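PDB 6HXI: citrate lyase, subunit 1 from Methanosaeta concilii, which probably catalyses, as part of ATP citrate lyase, the ATP-driven cleavage of citrate with coenzyme A to acetyl-CoA and oxaloacetate. Local coordinates for residues 363-377 with 395-409. Numbering follows the deposited sequence.
Sequences QQKLQEADIEIYVRR and RLGVPIQVHGPETHM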
loop_
_atom_site.group_PDB
_atom_site.type_symbol
_atom_site.label_atom_id
_atom_site.label_comp_id
_atom_site.label_asym_id
_atom_site.label_seq_id
_atom_site.Cartn_x
_atom_site.Cartn_y
_atom_site.Cartn_z
ATOM N N GLN C 363 -14.958 22.245 48.851
ATOM C CA GLN C 363 -13.939 22.451 49.899
ATOM C C GLN C 363 -14.179 23.671 50.808
ATOM O O GLN C 363 -14.140 23.514 52.032
ATOM C CB GLN C 363 -12.532 22.521 49.273
ATOM C CG GLN C 363 -11.385 22.685 50.268
ATOM C CD GLN C 363 -10.059 22.889 49.575
ATOM O OE1 GLN C 363 -9.194 22.011 49.581
ATOM N NE2 GLN C 363 -9.860 24.062 48.977
ATOM N N GLN C 364 -14.403 24.871 50.219
ATOM C CA GLN C 364 -14.629 26.109 50.975
ATOM C C GLN C 364 -15.960 26.058 51.744
ATOM O O GLN C 364 -15.987 26.333 52.952
ATOM C CB GLN C 364 -14.565 27.335 50.053
ATOM C CG GLN C 364 -14.172 28.623 50.778
ATOM C CD GLN C 364 -14.540 29.866 50.012
ATOM O OE1 GLN C 364 -14.138 30.063 48.856
ATOM N NE2 GLN C 364 -15.282 30.752 50.660
ATOM N N LYS C 365 -17.048 25.679 51.037
ATOM C CA LYS C 365 -18.401 25.529 51.580
ATOM C C LYS C 365 -18.499 24.417 52.646
ATOM O O LYS C 365 -19.330 24.533 53.546
ATOM C CB LYS C 365 -19.420 25.310 50.452
ATOM C CG LYS C 365 -20.136 26.580 50.044
ATOM C CD LYS C 365 -20.788 26.470 48.669
ATOM C CE LYS C 365 -21.406 27.794 48.259
ATOM N NZ LYS C 365 -21.874 27.806 46.846
ATOM N N LEU C 366 -17.640 23.371 52.563
ATOM C CA LEU C 366 -17.580 22.263 53.525
ATOM C C LEU C 366 -16.997 22.713 54.870
ATOM O O LEU C 366 -17.542 22.340 55.911
ATOM C CB LEU C 366 -16.749 21.085 52.985
ATOM C CG LEU C 366 -17.421 20.129 52.006
ATOM C CD1 LEU C 366 -16.392 19.334 51.253
ATOM C CD2 LEU C 366 -18.359 19.182 52.708
ATOM N N GLN C 367 -15.881 23.490 54.847
ATOM C CA GLN C 367 -15.201 24.014 56.040
ATOM C C GLN C 367 -16.088 25.027 56.762
ATOM O O GLN C 367 -16.265 24.932 57.980
ATOM C CB GLN C 367 -13.843 24.651 55.676
ATOM C CG GLN C 367 -12.798 23.655 55.155
ATOM C CD GLN C 367 -11.584 24.297 54.511
ATOM O OE1 GLN C 367 -10.449 23.867 54.726
ATOM N NE2 GLN C 367 -11.786 25.295 53.659
ATOM N N GLU C 368 -16.669 25.969 55.991
ATOM C CA GLU C 368 -17.560 27.032 56.461
ATOM C C GLU C 368 -18.847 26.517 57.109
ATOM O O GLU C 368 -19.362 27.180 58.003
ATOM C CB GLU C 368 -17.877 28.020 55.325
ATOM C CG GLU C 368 -16.725 28.966 55.005
ATOM C CD GLU C 368 -16.794 29.750 53.706
ATOM O OE1 GLU C 368 -17.817 29.650 52.989
ATOM O OE2 GLU C 368 -15.810 30.461 53.399
ATOM N N ALA C 369 -19.359 25.341 56.676
ATOM C CA ALA C 369 -20.587 24.762 57.230
ATOM C C ALA C 369 -20.361 23.739 58.370
ATOM O O ALA C 369 -21.339 23.181 58.886
ATOM C CB ALA C 369 -21.436 24.162 56.121
ATOM N N ASP C 370 -19.078 23.535 58.791
ATOM C CA ASP C 370 -18.644 22.630 59.878
ATOM C C ASP C 370 -19.114 21.185 59.637
ATOM O O ASP C 370 -19.591 20.498 60.545
ATOM C CB ASP C 370 -19.061 23.180 61.271
ATOM C CG ASP C 370 -18.309 22.620 62.472
ATOM O OD1 ASP C 370 -17.066 22.481 62.386
ATOM O OD2 ASP C 370 -18.953 22.398 63.526
ATOM N N ILE C 371 -18.972 20.741 58.383
ATOM C CA ILE C 371 -19.389 19.416 57.936
ATOM C C ILE C 371 -18.311 18.368 58.258
ATOM O O ILE C 371 -17.120 18.613 58.045
ATOM C CB ILE C 371 -19.835 19.446 56.440
ATOM C CG1 ILE C 371 -21.116 20.310 56.273
ATOM C CG2 ILE C 371 -20.043 18.033 55.865
ATOM C CD1 ILE C 371 -21.530 20.675 54.822
ATOM N N GLU C 372 -18.757 17.219 58.819
ATOM C CA GLU C 372 -17.953 16.051 59.185
ATOM C C GLU C 372 -18.404 14.875 58.318
ATOM O O GLU C 372 -19.600 14.579 58.259
ATOM C CB GLU C 372 -18.110 15.722 60.675
ATOM C CG GLU C 372 -17.357 16.668 61.590
ATOM C CD GLU C 372 -17.918 16.781 62.993
ATOM O OE1 GLU C 372 -18.426 15.766 63.523
ATOM O OE2 GLU C 372 -17.829 17.888 63.573
ATOM N N ILE C 373 -17.456 14.244 57.612
ATOM C CA ILE C 373 -17.743 13.141 56.691
ATOM C C ILE C 373 -17.390 11.793 57.319
ATOM O O ILE C 373 -16.302 11.647 57.870
ATOM C CB ILE C 373 -17.067 13.381 55.302
ATOM C CG1 ILE C 373 -17.599 14.668 54.638
ATOM C CG2 ILE C 373 -17.232 12.185 54.361
ATOM C CD1 ILE C 373 -16.545 15.591 54.119
ATOM N N TYR C 374 -18.321 10.821 57.248
ATOM C CA TYR C 374 -18.151 9.461 57.774
ATOM C C TYR C 374 -18.418 8.463 56.638
ATOM O O TYR C 374 -19.485 8.496 56.019
ATOM C CB TYR C 374 -19.070 9.206 58.989
ATOM C CG TYR C 374 -18.793 10.119 60.164
ATOM C CD1 TYR C 374 -19.262 11.434 60.182
ATOM C CD2 TYR C 374 -18.075 9.668 61.268
ATOM C CE1 TYR C 374 -18.989 12.287 61.254
ATOM C CE2 TYR C 374 -17.809 10.509 62.351
ATOM C CZ TYR C 374 -18.272 11.815 62.342
ATOM O OH TYR C 374 -18.010 12.634 63.414
ATOM N N VAL C 375 -17.417 7.620 56.334
ATOM C CA VAL C 375 -17.450 6.633 55.253
ATOM C C VAL C 375 -17.290 5.185 55.755
ATOM O O VAL C 375 -16.411 4.932 56.566
ATOM C CB VAL C 375 -16.366 6.954 54.186
ATOM C CG1 VAL C 375 -16.523 6.063 52.949
ATOM C CG2 VAL C 375 -16.364 8.437 53.807
ATOM N N ARG C 376 -18.123 4.249 55.245
ATOM C CA ARG C 376 -18.045 2.802 55.479
ATOM C C ARG C 376 -18.412 2.130 54.156
ATOM O O ARG C 376 -19.564 2.193 53.735
ATOM C CB ARG C 376 -18.959 2.302 56.611
ATOM C CG ARG C 376 -18.705 0.828 57.002
ATOM C CD ARG C 376 -19.445 -0.192 56.131
ATOM N NE ARG C 376 -19.185 -1.579 56.534
ATOM C CZ ARG C 376 -19.777 -2.648 56.003
ATOM N NH1 ARG C 376 -20.676 -2.507 55.035
ATOM N NH2 ARG C 376 -19.488 -3.863 56.450
ATOM N N ARG C 377 -17.449 1.483 53.516
ATOM C CA ARG C 377 -17.710 0.841 52.244
ATOM C C ARG C 377 -16.837 -0.371 51.975
ATOM O O ARG C 377 -15.682 -0.423 52.379
ATOM C CB ARG C 377 -17.598 1.880 51.104
ATOM C CG ARG C 377 -18.168 1.459 49.750
ATOM C CD ARG C 377 -19.676 1.312 49.706
ATOM N NE ARG C 377 -20.136 1.231 48.316
ATOM C CZ ARG C 377 -21.086 0.415 47.877
ATOM N NH1 ARG C 377 -21.725 -0.383 48.719
ATOM N NH2 ARG C 377 -21.432 0.423 46.599
ATOM N N ARG C 395 -6.064 16.573 53.145
ATOM C CA ARG C 395 -5.792 17.832 52.441
ATOM C C ARG C 395 -6.984 18.824 52.385
ATOM O O ARG C 395 -6.759 20.021 52.207
ATOM C CB ARG C 395 -5.238 17.556 51.023
ATOM C CG ARG C 395 -6.234 16.949 50.039
ATOM C CD ARG C 395 -5.616 16.759 48.671
ATOM N NE ARG C 395 -6.634 16.520 47.647
ATOM C CZ ARG C 395 -7.068 15.318 47.278
ATOM N NH1 ARG C 395 -8.000 15.202 46.345
ATOM N NH2 ARG C 395 -6.569 14.222 47.837
ATOM N N LEU C 396 -8.227 18.324 52.517
ATOM C CA LEU C 396 -9.470 19.099 52.433
ATOM C C LEU C 396 -9.695 20.070 53.592
ATOM O O LEU C 396 -10.248 21.150 53.374
ATOM C CB LEU C 396 -10.687 18.159 52.273
ATOM C CG LEU C 396 -11.865 18.656 51.414
ATOM C CD1 LEU C 396 -11.456 18.890 49.960
ATOM C CD2 LEU C 396 -12.980 17.656 51.413
ATOM N N GLY C 397 -9.290 19.680 54.799
ATOM C CA GLY C 397 -9.460 20.508 55.991
ATOM C C GLY C 397 -10.753 20.253 56.740
ATOM O O GLY C 397 -11.172 21.071 57.563
ATOM N N VAL C 398 -11.402 19.116 56.445
ATOM C CA VAL C 398 -12.646 18.661 57.082
ATOM C C VAL C 398 -12.441 17.221 57.595
ATOM O O VAL C 398 -11.734 16.446 56.936
ATOM C CB VAL C 398 -13.929 18.804 56.195
ATOM C CG1 VAL C 398 -14.333 20.265 56.013
ATOM C CG2 VAL C 398 -13.784 18.102 54.853
ATOM N N PRO C 399 -13.018 16.842 58.764
ATOM C CA PRO C 399 -12.816 15.469 59.264
ATOM C C PRO C 399 -13.484 14.385 58.406
ATOM O O PRO C 399 -14.694 14.427 58.175
ATOM C CB PRO C 399 -13.376 15.517 60.701
ATOM C CG PRO C 399 -13.585 16.978 61.015
ATOM C CD PRO C 399 -13.860 17.624 59.692
ATOM N N ILE C 400 -12.676 13.441 57.892
ATOM C CA ILE C 400 -13.177 12.325 57.078
ATOM C C ILE C 400 -12.753 10.988 57.725
ATOM O O ILE C 400 -11.592 10.576 57.600
ATOM C CB ILE C 400 -12.847 12.432 55.547
ATOM C CG1 ILE C 400 -13.340 13.779 54.952
ATOM C CG2 ILE C 400 -13.450 11.246 54.785
ATOM C CD1 ILE C 400 -12.953 14.111 53.513
ATOM N N GLN C 401 -13.696 10.346 58.446
ATOM C CA GLN C 401 -13.522 9.052 59.121
ATOM C C GLN C 401 -13.818 7.948 58.114
ATOM O O GLN C 401 -14.957 7.838 57.664
ATOM C CB GLN C 401 -14.468 8.949 60.323
ATOM C CG GLN C 401 -13.790 9.123 61.676
ATOM C CD GLN C 401 -14.529 8.338 62.729
ATOM O OE1 GLN C 401 -14.654 7.107 62.651
ATOM N NE2 GLN C 401 -15.038 9.030 63.737
ATOM N N VAL C 402 -12.784 7.163 57.730
ATOM C CA VAL C 402 -12.877 6.133 56.673
ATOM C C VAL C 402 -12.823 4.693 57.219
ATOM O O VAL C 402 -11.881 4.323 57.929
ATOM C CB VAL C 402 -11.826 6.382 55.564
ATOM C CG1 VAL C 402 -11.832 5.268 54.509
ATOM C CG2 VAL C 402 -12.048 7.744 54.907
ATOM N N HIS C 403 -13.858 3.895 56.864
ATOM C CA HIS C 403 -14.061 2.508 57.301
ATOM C C HIS C 403 -14.301 1.571 56.138
ATOM O O HIS C 403 -14.747 1.996 55.077
ATOM C CB HIS C 403 -15.256 2.408 58.272
ATOM C CG HIS C 403 -15.120 3.255 59.493
ATOM N ND1 HIS C 403 -14.766 2.707 60.706
ATOM C CD2 HIS C 403 -15.286 4.587 59.643
ATOM C CE1 HIS C 403 -14.736 3.716 61.563
ATOM N NE2 HIS C 403 -15.040 4.869 60.968
ATOM N N GLY C 404 -14.041 0.294 56.371
ATOM C CA GLY C 404 -14.215 -0.760 55.384
ATOM C C GLY C 404 -15.053 -1.915 55.897
ATOM O O GLY C 404 -15.767 -1.761 56.894
ATOM N N PRO C 405 -14.959 -3.101 55.234
ATOM C CA PRO C 405 -15.769 -4.266 55.653
ATOM C C PRO C 405 -15.532 -4.795 57.066
ATOM O O PRO C 405 -16.348 -5.576 57.544
ATOM C CB PRO C 405 -15.425 -5.331 54.599
ATOM C CG PRO C 405 -14.893 -4.566 53.421
ATOM C CD PRO C 405 -14.141 -3.429 54.046
ATOM N N GLU C 406 -14.430 -4.383 57.724
ATOM C CA GLU C 406 -14.069 -4.781 59.097
ATOM C C GLU C 406 -14.990 -4.129 60.154
ATOM O O GLU C 406 -15.206 -4.689 61.236
ATOM C CB GLU C 406 -12.572 -4.506 59.381
ATOM C CG GLU C 406 -12.173 -3.034 59.530
ATOM C CD GLU C 406 -12.217 -2.128 58.308
ATOM O OE1 GLU C 406 -12.304 -0.891 58.493
ATOM O OE2 GLU C 406 -12.150 -2.646 57.169
ATOM N N THR C 407 -15.524 -2.939 59.828
ATOM C CA THR C 407 -16.453 -2.170 60.654
ATOM C C THR C 407 -17.850 -2.632 60.264
ATOM O O THR C 407 -18.136 -2.821 59.069
ATOM C CB THR C 407 -16.278 -0.666 60.363
ATOM O OG1 THR C 407 -14.923 -0.300 60.589
ATOM C CG2 THR C 407 -17.194 0.210 61.188
ATOM N N HIS C 408 -18.718 -2.800 61.273
ATOM C CA HIS C 408 -20.115 -3.184 61.092
ATOM C C HIS C 408 -20.804 -2.091 60.250
ATOM O O HIS C 408 -20.565 -0.904 60.469
ATOM C CB HIS C 408 -20.776 -3.407 62.468
ATOM C CG HIS C 408 -22.264 -3.541 62.441
ATOM N ND1 HIS C 408 -22.905 -4.359 61.520
ATOM C CD2 HIS C 408 -23.195 -2.965 63.238
ATOM C CE1 HIS C 408 -24.201 -4.235 61.767
ATOM N NE2 HIS C 408 -24.424 -3.422 62.807
ATOM N N MET C 409 -21.584 -2.495 59.251
ATOM C CA MET C 409 -22.223 -1.590 58.275
ATOM C C MET C 409 -22.738 -0.259 58.846
ATOM O O MET C 409 -22.347 0.809 58.371
ATOM C CB MET C 409 -23.342 -2.290 57.489
ATOM C CG MET C 409 -23.806 -1.491 56.281
ATOM S SD MET C 409 -25.176 -2.251 55.396
ATOM C CE MET C 409 -26.549 -1.742 56.392
#
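The guanidinium of Arg376 has the backbone of Met409 over one face, with Met409 CA 3.4 Å above the plane, while Thr407 O lies at the edge near that plane. Thr407 O is gripped side-on by two nitrogens, Arg376 NE at 3.0 Å and Arg376 NH2 at 3.1 Å. A bend at chi2 (-85°) turns the arginine along the loop beyond Gly404; its NH1 bonds Gly340 O and forms a salt bridge with Glu184 of the neighbouring succinyl-CoA ligase-type alpha chain. The His403 ring has Val375 O and Thr407 OG1 at its edge, in plane; its two nitrogens are both engaged, NE2 donating to Gln401 OE1 at 2.8 Å and ND1 hydrogen-bonded to Thr407 OG1, with either atom the possible donor, which fixes the ring's rotation. That pairing leaves the amide nitrogen of Gln401 beside the Tyr374 ring, NE2 3.4 Å from CE2 at the ring edge, with amide and ring planes 62° apart. Strands 371-376 and 400-403 run parallel, joined by helix 382-396 in a beta-alpha-beta unit, with 400-403 the edge strand, within this chain, of the parallel four-stranded sheet of the citrate-binding region. The ladder starts with Ile373 N to Pro399 O and continues through Gln401 N to Ile373 O and Val375 N to Gln401 O (2.8 Å, 171° at the hydrogen). On the face where Val375 and Val402 meet helix 382-396, Ile373 and Ile400 lie side by side, pointing the same way, CB to CG1 3.8 Å, and Val398 CG2 meets Ile373 CD1. Farther back, Val398 CG1 packs against Leu366 CB on helix 363-368, and Leu366 CD1 touches Leu396 CD2. At the other end, Arg377 N bonds His403 O, and Arg377 NH1 reaches a bound citrate.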